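Local coordinates for conserved hypothetical exported protein (Bacteroides fragilis, PDB 4JJA), which probably trims peptidoglycan as an exo-beta-N-acetylmuramidase, at residues A[110-118]-A[227-235]; A[140-148]-A[200-211]. All coordinates share one frame; numbering follows the deposited sequence. Where two conformers were deposited one is given.

How the interactions relate
Both contacts are built on loops that leave the C-terminal ends of neighbouring strands in the six-stranded parallel sheet of the Rossmann-like N-terminal part. Interaction 1 packs the loop after strand 104-107 against helix 224-233, where the chain passes from the N-terminal to the C-terminal family region. Interaction 2 joins the loops after strands 136-140 and 197-200, and both of its segments fall between those of interaction 1 in the sequence. Their centres lie about 16 Å apart, yet they touch: Gln110 NE2 to Pro143 O and Val112 O to Asn146 ND2 are probable hydrogen bonds. The loops of interaction 2 also touch helix 224-233, through Pro145, Asn146 and Met210.

Interaction 1. Residues A[110-118]-A[227-235]; sequences QDVGLRFYT and IYLYPSICL
No direct hydrogen bond links 110-118 to 227-235; in this fully buried contact Phe116 and Tyr230 meet ring to ring, with a sulfur and aliphatic carbons around them. Phe116 turns its edge to the face of Tyr230 in an offset edge-to-face stack, with ring centroids 5.6 Å apart and planes at 78°. The Phe116 ring gets there because CG sits between the backbone N and the carbonyl carbon (chi1 43°), on a residue inside the type I turn Leu114-Tyr117. Cys234 SG lies oblique to the same ring, 4.4 Å from the Phe116 centroid, while Cys234 CB presses on Phe116 CE1 at 3.5 Å. Leu235 CD2 approaches Phe116 CE2 obliquely at 4.0 Å.

Leu114 slides past Tyr230 in the opposite direction, CG meeting Tyr230 CD2 at 3.6 Å, and crosses Pro231, in the helix kink, nearly at a right angle. Tyr117 offers its ring edge, CD1, to Tyr230 OH at 3.6 Å, and Val112 CG2 lies over one face of Tyr117, whose hydroxyl bonds to Ser218. Tyr230 OH hydrogen-bonds a glycerol probably carried over from crystallisation, which also takes Thr118 N. Direct contact thus rests on shape and dispersion, supplemented by Asn146 ND2, which bridges Val112 O and Ile227 O. The polar cost is Pro231 O, buried without a partner at the Phe116 edge, 4.1 Å from Phe116 CZ.

Interaction 2. Residues A[140-148]-A[200-211]; sequences LDRPNPNGH and IPCKNYTHQTMY
Leu140 and Ile200 pair as parallel bridge partners at the edge of the Rossmann-like sheet, their side chains side by side, and Asp141 N closes the bridge on Ile200 O at 3.0 Å. Beyond it the two loops pack tightly round Pro143. Its CG sits over one face of Tyr211, 3.7 Å from the ring centroid in a CH-pi contact, and also over a face of Tyr205; Cys202 SG touches Pro143 CD. Tyr205 stretches out, its CG trans to N (chi1 -177°), which carries OH past the proline to accept from Asn144 N at 3.0 Å. Farther along, His207 ND1 donates to Gly147 O in the plane of its ring, while Glu178 takes NE2.

Waters bridge the loops: water 2 links Asn144 O, Thr209 O and Tyr211 N, water 3 spans Pro145 O and Tyr211 O, and water 1 joins Arg142 NH1 to Tyr211 OH, although the main partner of that arginine is Asp108. The solvent side belongs to the partly exposed Tyr211, His148 and Met210. Met210, present as selenomethionine, bends at chi2 and chi3 to curl over the imidazole of His148: SE lies 3.9 Å from the His148 ring centroid, and CE stands 3.4 Å from it, almost straight above.

Interaction 1. Residues A[110-118]-A[227-235]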
loop_
_atom_site.group_PDB
_atom_site.type_symbol
_atom_site.label_atom_id
_atom_site.label_comp_id
_atom_site.label_asym_id
_atom_site.label_seq_id
_atom_site.Cartn_x
_atom_site.Cartn_y
_atom_site.Cartn_z
ATOM N N GLN A 110 7.967 1.067 4.004
ATOM C CA GLN A 110 6.768 1.796 4.468
ATOM C C GLN A 110 5.620 1.636 3.474
ATOM O O GLN A 110 5.686 2.127 2.340
ATOM C CB GLN A 110 7.078 3.279 4.694
ATOM C CG GLN A 110 5.891 4.055 5.234
ATOM C CD GLN A 110 5.452 3.548 6.602
ATOM O OE1 GLN A 110 6.197 3.651 7.570
ATOM N NE2 GLN A 110 4.252 2.992 6.684
ATOM N N ASP A 111 4.524 1.018 3.952
ATOM C CA ASP A 111 3.312 0.747 3.223
ATOM C C ASP A 111 2.234 1.805 3.546
ATOM O O ASP A 111 2.366 2.559 4.515
ATOM C CB ASP A 111 2.801 -0.669 3.685
ATOM C CG ASP A 111 1.586 -1.101 2.982
ATOM O OD1 ASP A 111 1.549 -0.972 1.746
ATOM O OD2 ASP A 111 0.624 -1.543 3.677
ATOM N N VAL A 112 1.104 1.796 2.820
ATOM C CA VAL A 112 -0.017 2.704 3.107
ATOM C C VAL A 112 -1.340 2.022 3.439
ATOM O O VAL A 112 -2.317 2.686 3.698
ATOM C CB VAL A 112 -0.204 3.755 1.996
ATOM C CG1 VAL A 112 1.096 4.577 1.804
ATOM C CG2 VAL A 112 -0.596 3.114 0.715
ATOM N N GLY A 113 -1.356 0.692 3.421
ATOM C CA GLY A 113 -2.527 -0.065 3.891
ATOM C C GLY A 113 -3.686 -0.309 2.973
ATOM O O GLY A 113 -4.808 -0.445 3.412
ATOM N N LEU A 114 -3.412 -0.361 1.663
ATOM C CA LEU A 114 -4.435 -0.572 0.674
ATOM C C LEU A 114 -4.158 -1.819 -0.133
ATOM O O LEU A 114 -3.033 -2.115 -0.525
ATOM C CB LEU A 114 -4.505 0.611 -0.304
ATOM C CG LEU A 114 -5.384 1.765 0.131
ATOM C CD1 LEU A 114 -6.849 1.328 0.248
ATOM C CD2 LEU A 114 -4.815 2.449 1.378
ATOM N N ARG A 115 -5.231 -2.521 -0.449
ATOM C CA ARG A 115 -5.110 -3.736 -1.284
ATOM C C ARG A 115 -4.510 -3.483 -2.665
ATOM O O ARG A 115 -3.875 -4.344 -3.224
ATOM C CB ARG A 115 -6.473 -4.391 -1.391
ATOM C CG ARG A 115 -6.485 -5.756 -2.010
ATOM C CD ARG A 115 -7.868 -6.342 -2.053
ATOM N NE ARG A 115 -8.738 -5.621 -2.937
ATOM C CZ ARG A 115 -10.052 -5.453 -2.755
ATOM N NH1 ARG A 115 -10.669 -5.925 -1.678
ATOM N NH2 ARG A 115 -10.751 -4.742 -3.667
ATOM N N PHE A 116 -4.705 -2.293 -3.207
ATOM C CA PHE A 116 -4.224 -1.929 -4.516
ATOM C C PHE A 116 -2.921 -1.154 -4.488
ATOM O O PHE A 116 -2.450 -0.704 -5.544
ATOM C CB PHE A 116 -5.307 -1.259 -5.376
ATOM C CG PHE A 116 -6.163 -0.248 -4.676
ATOM C CD1 PHE A 116 -5.621 0.938 -4.191
ATOM C CD2 PHE A 116 -7.527 -0.463 -4.530
ATOM C CE1 PHE A 116 -6.421 1.903 -3.561
ATOM C CE2 PHE A 116 -8.321 0.493 -3.906
ATOM C CZ PHE A 116 -7.767 1.658 -3.406
ATOM N N TYR A 117 -2.265 -1.081 -3.309
ATOM C CA TYR A 117 -0.890 -0.573 -3.171
ATOM C C TYR A 117 -0.049 -1.815 -2.942
ATOM O O TYR A 117 -0.216 -2.481 -1.925
ATOM C CB TYR A 117 -0.820 0.394 -2.025
ATOM C CG TYR A 117 0.471 1.202 -2.000
ATOM C CD1 TYR A 117 0.537 2.409 -2.651
ATOM C CD2 TYR A 117 1.570 0.812 -1.252
ATOM C CE1 TYR A 117 1.646 3.190 -2.635
ATOM C CE2 TYR A 117 2.725 1.572 -1.214
ATOM C CZ TYR A 117 2.755 2.774 -1.917
ATOM O OH TYR A 117 3.912 3.521 -1.843
ATOM N N THR A 118 0.885 -2.056 -3.875
ATOM C CA THR A 118 1.367 -3.411 -4.232
ATOM C C THR A 118 2.578 -3.987 -3.568
ATOM O O THR A 118 2.999 -5.089 -3.911
ATOM C CB THR A 118 1.654 -3.537 -5.767
ATOM O OG1 THR A 118 2.737 -2.692 -6.168
ATOM C CG2 THR A 118 0.404 -3.191 -6.555
ATOM N N ILE A 227 -2.816 10.356 1.706
ATOM C CA ILE A 227 -2.793 8.964 2.227
ATOM C C ILE A 227 -4.139 8.611 2.826
ATOM O O ILE A 227 -4.602 7.487 2.689
ATOM C CB ILE A 227 -1.600 8.769 3.185
ATOM C CG1 ILE A 227 -0.314 8.796 2.340
ATOM C CG2 ILE A 227 -1.737 7.452 4.006
ATOM C CD1 ILE A 227 0.945 8.868 3.091
ATOM N N TYR A 228 -4.755 9.537 3.543
ATOM C CA TYR A 228 -6.049 9.259 4.119
ATOM C C TYR A 228 -7.190 9.218 3.117
ATOM O O TYR A 228 -8.155 8.483 3.290
ATOM C CB TYR A 228 -6.379 10.238 5.244
ATOM C CG TYR A 228 -5.437 10.173 6.436
ATOM C CD1 TYR A 228 -5.050 8.945 6.998
ATOM C CD2 TYR A 228 -5.020 11.310 7.078
ATOM C CE1 TYR A 228 -4.235 8.861 8.109
ATOM C CE2 TYR A 228 -4.202 11.253 8.211
ATOM C CZ TYR A 228 -3.798 10.051 8.740
ATOM O OH TYR A 228 -3.004 10.001 9.852
ATOM N N LEU A 229 -7.099 10.040 2.077
ATOM C CA LEU A 229 -8.086 10.050 0.995
ATOM C C LEU A 229 -7.914 8.942 -0.037
ATOM O O LEU A 229 -8.857 8.578 -0.718
ATOM C CB LEU A 229 -8.082 11.430 0.300
ATOM C CG LEU A 229 -8.782 12.551 1.069
ATOM C CD1 LEU A 229 -8.456 13.897 0.422
ATOM C CD2 LEU A 229 -10.274 12.303 1.115
ATOM N N TYR A 230 -6.701 8.378 -0.121
ATOM C CA TYR A 230 -6.347 7.388 -1.093
ATOM C C TYR A 230 -7.369 6.239 -1.209
ATOM O O TYR A 230 -7.721 5.868 -2.357
ATOM C CB TYR A 230 -4.898 6.931 -0.831
ATOM C CG TYR A 230 -4.304 5.939 -1.770
ATOM C CD1 TYR A 230 -4.010 6.248 -3.083
ATOM C CD2 TYR A 230 -3.907 4.707 -1.313
ATOM C CE1 TYR A 230 -3.446 5.317 -3.941
ATOM C CE2 TYR A 230 -3.335 3.769 -2.150
ATOM C CZ TYR A 230 -3.133 4.054 -3.467
ATOM O OH TYR A 230 -2.566 3.093 -4.286
ATOM N N PRO A 231 -7.848 5.677 -0.092
ATOM C CA PRO A 231 -8.803 4.586 -0.265
ATOM C C PRO A 231 -10.046 4.927 -1.059
ATOM O O PRO A 231 -10.590 4.073 -1.760
ATOM C CB PRO A 231 -9.185 4.217 1.188
ATOM C CG PRO A 231 -8.036 4.693 1.989
ATOM C CD PRO A 231 -7.495 5.920 1.328
ATOM N N SER A 232 -10.502 6.164 -0.915
ATOM C CA SER A 232 -11.709 6.651 -1.601
ATOM C C SER A 232 -11.369 7.156 -3.006
ATOM O O SER A 232 -12.013 6.808 -3.983
ATOM C CB SER A 232 -12.371 7.780 -0.791
ATOM O OG SER A 232 -12.770 7.332 0.489
ATOM N N ILE A 233 -10.328 7.924 -3.118
ATOM C CA ILE A 233 -10.017 8.630 -4.361
ATOM C C ILE A 233 -9.314 7.761 -5.396
ATOM O O ILE A 233 -9.526 7.951 -6.573
ATOM C CB ILE A 233 -9.226 9.942 -4.040
ATOM C CG1 ILE A 233 -10.122 10.866 -3.240
ATOM C CG2 ILE A 233 -8.703 10.663 -5.300
ATOM C CD1 ILE A 233 -11.330 11.422 -3.978
ATOM N N CYS A 234 -8.549 6.765 -4.985
ATOM C CA CYS A 234 -7.876 5.893 -5.938
ATOM C C CYS A 234 -8.881 5.078 -6.749
ATOM O O CYS A 234 -8.552 4.630 -7.822
ATOM C CB CYS A 234 -6.866 4.947 -5.236
ATOM S SG CYS A 234 -5.648 4.234 -6.357
ATOM N N LEU A 235 -10.124 4.946 -6.274
ATOM C CA LEU A 235 -11.149 4.307 -7.108
ATOM C C LEU A 235 -11.338 4.987 -8.442
ATOM O O LEU A 235 -11.788 4.354 -9.416
ATOM C CB LEU A 235 -12.447 4.185 -6.319
ATOM C CG LEU A 235 -12.325 3.392 -5.000
ATOM C CD1 LEU A 235 -13.701 3.371 -4.307
ATOM C CD2 LEU A 235 -11.797 1.988 -5.209
#

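Interaction 2. Residues A[140-148]-A[200-211]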
loop_
_atom_site.group_PDB
_atom_site.type_symbol
_atom_site.label_atom_id
_atom_site.label_comp_id
_atom_site.label_asym_id
_atom_site.label_seq_id
_atom_site.Cartn_x
_atom_site.Cartn_y
_atom_site.Cartn_z
ATOM N N LEU A 140 11.035 -5.979 9.845
ATOM C CA LEU A 140 11.217 -4.852 10.780
ATOM C C LEU A 140 9.967 -4.017 10.614
ATOM O O LEU A 140 9.826 -3.301 9.601
ATOM C CB LEU A 140 12.517 -4.120 10.449
ATOM C CG LEU A 140 13.768 -4.980 10.513
ATOM C CD1 LEU A 140 14.964 -4.114 10.104
ATOM C CD2 LEU A 140 13.957 -5.673 11.872
ATOM N N ASP A 141 9.001 -4.174 11.506
ATOM C CA ASP A 141 7.671 -3.667 11.177
ATOM C C ASP A 141 7.634 -2.151 11.211
ATOM O O ASP A 141 8.382 -1.501 11.986
ATOM C CB ASP A 141 6.616 -4.261 12.108
ATOM C CG ASP A 141 5.305 -4.613 11.443
ATOM O OD1 ASP A 141 5.230 -4.719 10.207
ATOM O OD2 ASP A 141 4.353 -4.874 12.253
ATOM N N ARG A 142 6.771 -1.579 10.385
ATOM C CA ARG A 142 6.452 -0.164 10.391
ATOM C C ARG A 142 4.943 -0.032 10.483
ATOM O O ARG A 142 4.207 -0.919 10.082
ATOM C CB ARG A 142 6.982 0.566 9.165
ATOM C CG ARG A 142 8.505 0.623 9.123
ATOM C CD ARG A 142 9.031 1.406 7.931
ATOM N NE ARG A 142 10.503 1.326 7.933
ATOM C CZ ARG A 142 11.335 2.310 8.197
ATOM N NH1 ARG A 142 10.891 3.546 8.412
ATOM N NH2 ARG A 142 12.637 2.062 8.211
ATOM N N PRO A 143 4.478 1.099 11.003
ATOM C CA PRO A 143 3.041 1.302 11.094
ATOM C C PRO A 143 2.309 1.290 9.773
ATOM O O PRO A 143 2.900 1.600 8.747
ATOM C CB PRO A 143 2.912 2.701 11.748
ATOM C CG PRO A 143 4.136 2.827 12.551
ATOM C CD PRO A 143 5.199 2.190 11.677
ATOM N N ASN A 144 1.031 0.931 9.839
ATOM C CA ASN A 144 0.118 1.150 8.733
ATOM C C ASN A 144 -0.576 2.476 9.008
ATOM O O ASN A 144 -1.300 2.572 9.998
ATOM C CB ASN A 144 -0.880 -0.009 8.672
ATOM C CG ASN A 144 -1.890 0.128 7.559
ATOM O OD1 ASN A 144 -2.015 1.198 6.943
ATOM N ND2 ASN A 144 -2.668 -0.947 7.349
ATOM N N PRO A 145 -0.375 3.515 8.165
ATOM C CA PRO A 145 -1.018 4.796 8.443
ATOM C C PRO A 145 -2.536 4.748 8.319
ATOM O O PRO A 145 -3.222 5.633 8.786
ATOM C CB PRO A 145 -0.402 5.721 7.395
ATOM C CG PRO A 145 -0.070 4.791 6.241
ATOM C CD PRO A 145 0.395 3.530 6.899
ATOM N N ASN A 146 -3.039 3.699 7.663
ATOM C CA ASN A 146 -4.461 3.388 7.551
ATOM C C ASN A 146 -4.801 2.110 8.355
ATOM O O ASN A 146 -5.726 1.379 8.023
ATOM C CB ASN A 146 -4.874 3.271 6.064
ATOM C CG ASN A 146 -4.996 4.622 5.418
ATOM O OD1 ASN A 146 -5.772 5.474 5.903
ATOM N ND2 ASN A 146 -4.346 4.814 4.271
ATOM N N GLY A 147 -4.075 1.891 9.437
ATOM C CA GLY A 147 -4.247 0.720 10.281
ATOM C C GLY A 147 -5.372 0.813 11.269
ATOM O O GLY A 147 -5.600 -0.158 12.002
ATOM N N HIS A 148 -6.058 1.940 11.296
ATOM C CA HIS A 148 -7.058 2.236 12.295
ATOM C C HIS A 148 -8.436 1.733 11.917
ATOM O O HIS A 148 -9.373 1.872 12.725
ATOM C CB HIS A 148 -7.117 3.745 12.577
ATOM C CG HIS A 148 -7.311 4.584 11.347
ATOM N ND1 HIS A 148 -6.325 4.698 10.389
ATOM C CD2 HIS A 148 -8.365 5.315 10.907
ATOM C CE1 HIS A 148 -6.775 5.471 9.406
ATOM N NE2 HIS A 148 -8.009 5.876 9.701
ATOM N N ILE A 200 9.840 -8.098 14.120
ATOM C CA ILE A 200 10.206 -7.186 15.203
ATOM C C ILE A 200 9.108 -6.115 15.218
ATOM O O ILE A 200 9.041 -5.261 14.336
ATOM C CB ILE A 200 11.575 -6.510 14.996
ATOM C CG1 ILE A 200 12.655 -7.565 14.719
ATOM C CG2 ILE A 200 11.902 -5.607 16.193
ATOM C CD1 ILE A 200 12.843 -8.637 15.826
ATOM N N PRO A 201 8.175 -6.185 16.170
ATOM C CA PRO A 201 7.047 -5.258 16.170
ATOM C C PRO A 201 7.438 -3.858 16.568
ATOM O O PRO A 201 8.409 -3.654 17.292
ATOM C CB PRO A 201 6.081 -5.869 17.219
ATOM C CG PRO A 201 6.448 -7.280 17.347
ATOM C CD PRO A 201 7.931 -7.304 17.102
ATOM N N CYS A 202 6.658 -2.894 16.114
ATOM C CA CYS A 202 6.803 -1.557 16.618
ATOM C C CYS A 202 6.467 -1.502 18.112
ATOM O O CYS A 202 5.637 -2.279 18.587
ATOM C CB CYS A 202 5.815 -0.621 15.944
ATOM S SG CYS A 202 5.962 -0.492 14.157
ATOM N N LYS A 203 7.069 -0.539 18.799
ATOM C CA LYS A 203 6.667 -0.209 20.175
ATOM C C LYS A 203 5.866 1.073 20.158
ATOM O O LYS A 203 6.004 1.885 19.240
ATOM C CB LYS A 203 7.858 -0.044 21.087
ATOM C CG LYS A 203 8.669 -1.328 21.221
ATOM C CD LYS A 203 9.873 -1.151 22.153
ATOM C CE LYS A 203 10.482 -2.470 22.563
ATOM N NZ LYS A 203 9.507 -3.572 22.812
ATOM N N ASN A 204 5.020 1.239 21.169
ATOM C CA ASN A 204 4.145 2.413 21.309
ATOM C C ASN A 204 3.232 2.557 20.117
ATOM O O ASN A 204 3.035 3.635 19.581
ATOM C CB ASN A 204 4.969 3.677 21.543
ATOM C CG ASN A 204 5.918 3.547 22.715
ATOM O OD1 ASN A 204 5.604 2.881 23.735
ATOM N ND2 ASN A 204 7.087 4.164 22.576
ATOM N N TYR A 205 2.663 1.426 19.722
ATOM C CA TYR A 205 1.798 1.379 18.523
ATOM C C TYR A 205 0.604 0.467 18.749
ATOM O O TYR A 205 0.751 -0.680 19.169
ATOM C CB TYR A 205 2.609 0.849 17.313
ATOM C CG TYR A 205 1.815 0.833 16.028
ATOM C CD1 TYR A 205 1.345 1.996 15.445
ATOM C CD2 TYR A 205 1.545 -0.364 15.374
ATOM C CE1 TYR A 205 0.567 1.924 14.299
ATOM C CE2 TYR A 205 0.778 -0.422 14.199
ATOM C CZ TYR A 205 0.331 0.735 13.646
ATOM O OH TYR A 205 -0.448 0.673 12.483
ATOM N N THR A 206 -0.596 1.012 18.492
ATOM C CA THR A 206 -1.834 0.264 18.488
ATOM C C THR A 206 -2.503 0.506 17.144
ATOM O O THR A 206 -2.127 1.407 16.382
ATOM C CB THR A 206 -2.804 0.738 19.591
ATOM O OG1 THR A 206 -3.279 2.027 19.234
ATOM C CG2 THR A 206 -2.095 0.748 20.969
ATOM N N HIS A 207 -3.589 -0.223 16.901
ATOM C CA HIS A 207 -4.475 0.038 15.743
ATOM C C HIS A 207 -5.425 1.230 15.898
ATOM O O HIS A 207 -6.400 1.396 15.137
ATOM C CB HIS A 207 -5.211 -1.226 15.343
ATOM C CG HIS A 207 -4.326 -2.234 14.698
ATOM N ND1 HIS A 207 -3.998 -2.175 13.358
ATOM C CD2 HIS A 207 -3.667 -3.303 15.205
ATOM C CE1 HIS A 207 -3.191 -3.184 13.067
ATOM N NE2 HIS A 207 -2.964 -3.878 14.169
ATOM N N GLN A 208 -5.139 2.065 16.878
ATOM C CA GLN A 208 -5.635 3.462 16.878
ATOM C C GLN A 208 -4.601 4.524 16.672
ATOM O O GLN A 208 -4.974 5.683 16.444
ATOM C CB GLN A 208 -6.366 3.743 18.197
ATOM C CG GLN A 208 -7.685 3.059 18.283
ATOM C CD GLN A 208 -8.433 3.407 19.570
ATOM O OE1 GLN A 208 -8.929 4.521 19.705
ATOM N NE2 GLN A 208 -8.487 2.483 20.501
ATOM N N THR A 209 -3.309 4.159 16.718
ATOM C CA THR A 209 -2.282 5.134 16.557
ATOM C C THR A 209 -2.343 5.679 15.132
ATOM O O THR A 209 -2.408 4.897 14.183
ATOM C CB THR A 209 -0.915 4.510 16.759
ATOM O OG1 THR A 209 -0.853 3.888 18.034
ATOM C CG2 THR A 209 0.247 5.526 16.591
HETATM N N MSE A 210 -2.222 6.983 14.967
HETATM C CA MSE A 210 -2.232 7.668 13.683
HETATM C C MSE A 210 -0.837 8.105 13.333
HETATM O O MSE A 210 -0.486 9.284 13.451
HETATM C CB MSE A 210 -3.196 8.855 13.710
HETATM C CG MSE A 210 -4.594 8.454 14.182
HETATM SE SE MSE A 210 -5.456 7.016 13.202
HETATM C CE MSE A 210 -5.529 7.859 11.456
ATOM N N TYR A 211 -0.012 7.154 12.911
ATOM C CA TYR A 211 1.350 7.426 12.525
ATOM C C TYR A 211 1.405 8.206 11.257
ATOM O O TYR A 211 0.728 7.865 10.289
ATOM C CB TYR A 211 2.108 6.136 12.386
ATOM C CG TYR A 211 3.554 6.266 11.954
ATOM C CD1 TYR A 211 4.567 6.596 12.843
ATOM C CD2 TYR A 211 3.934 5.979 10.647
ATOM C CE1 TYR A 211 5.873 6.636 12.432
ATOM C CE2 TYR A 211 5.234 5.994 10.239
ATOM C CZ TYR A 211 6.219 6.305 11.154
ATOM O OH TYR A 211 7.530 6.314 10.687
HETATM O O HOH W 1 8.417 5.014 8.326
HETATM O O HOH W 2 -0.665 4.417 12.098
HETATM O O HOH W 3 -2.044 7.604 10.410
HETATM O O HOH W 4 -3.720 4.262 11.668
#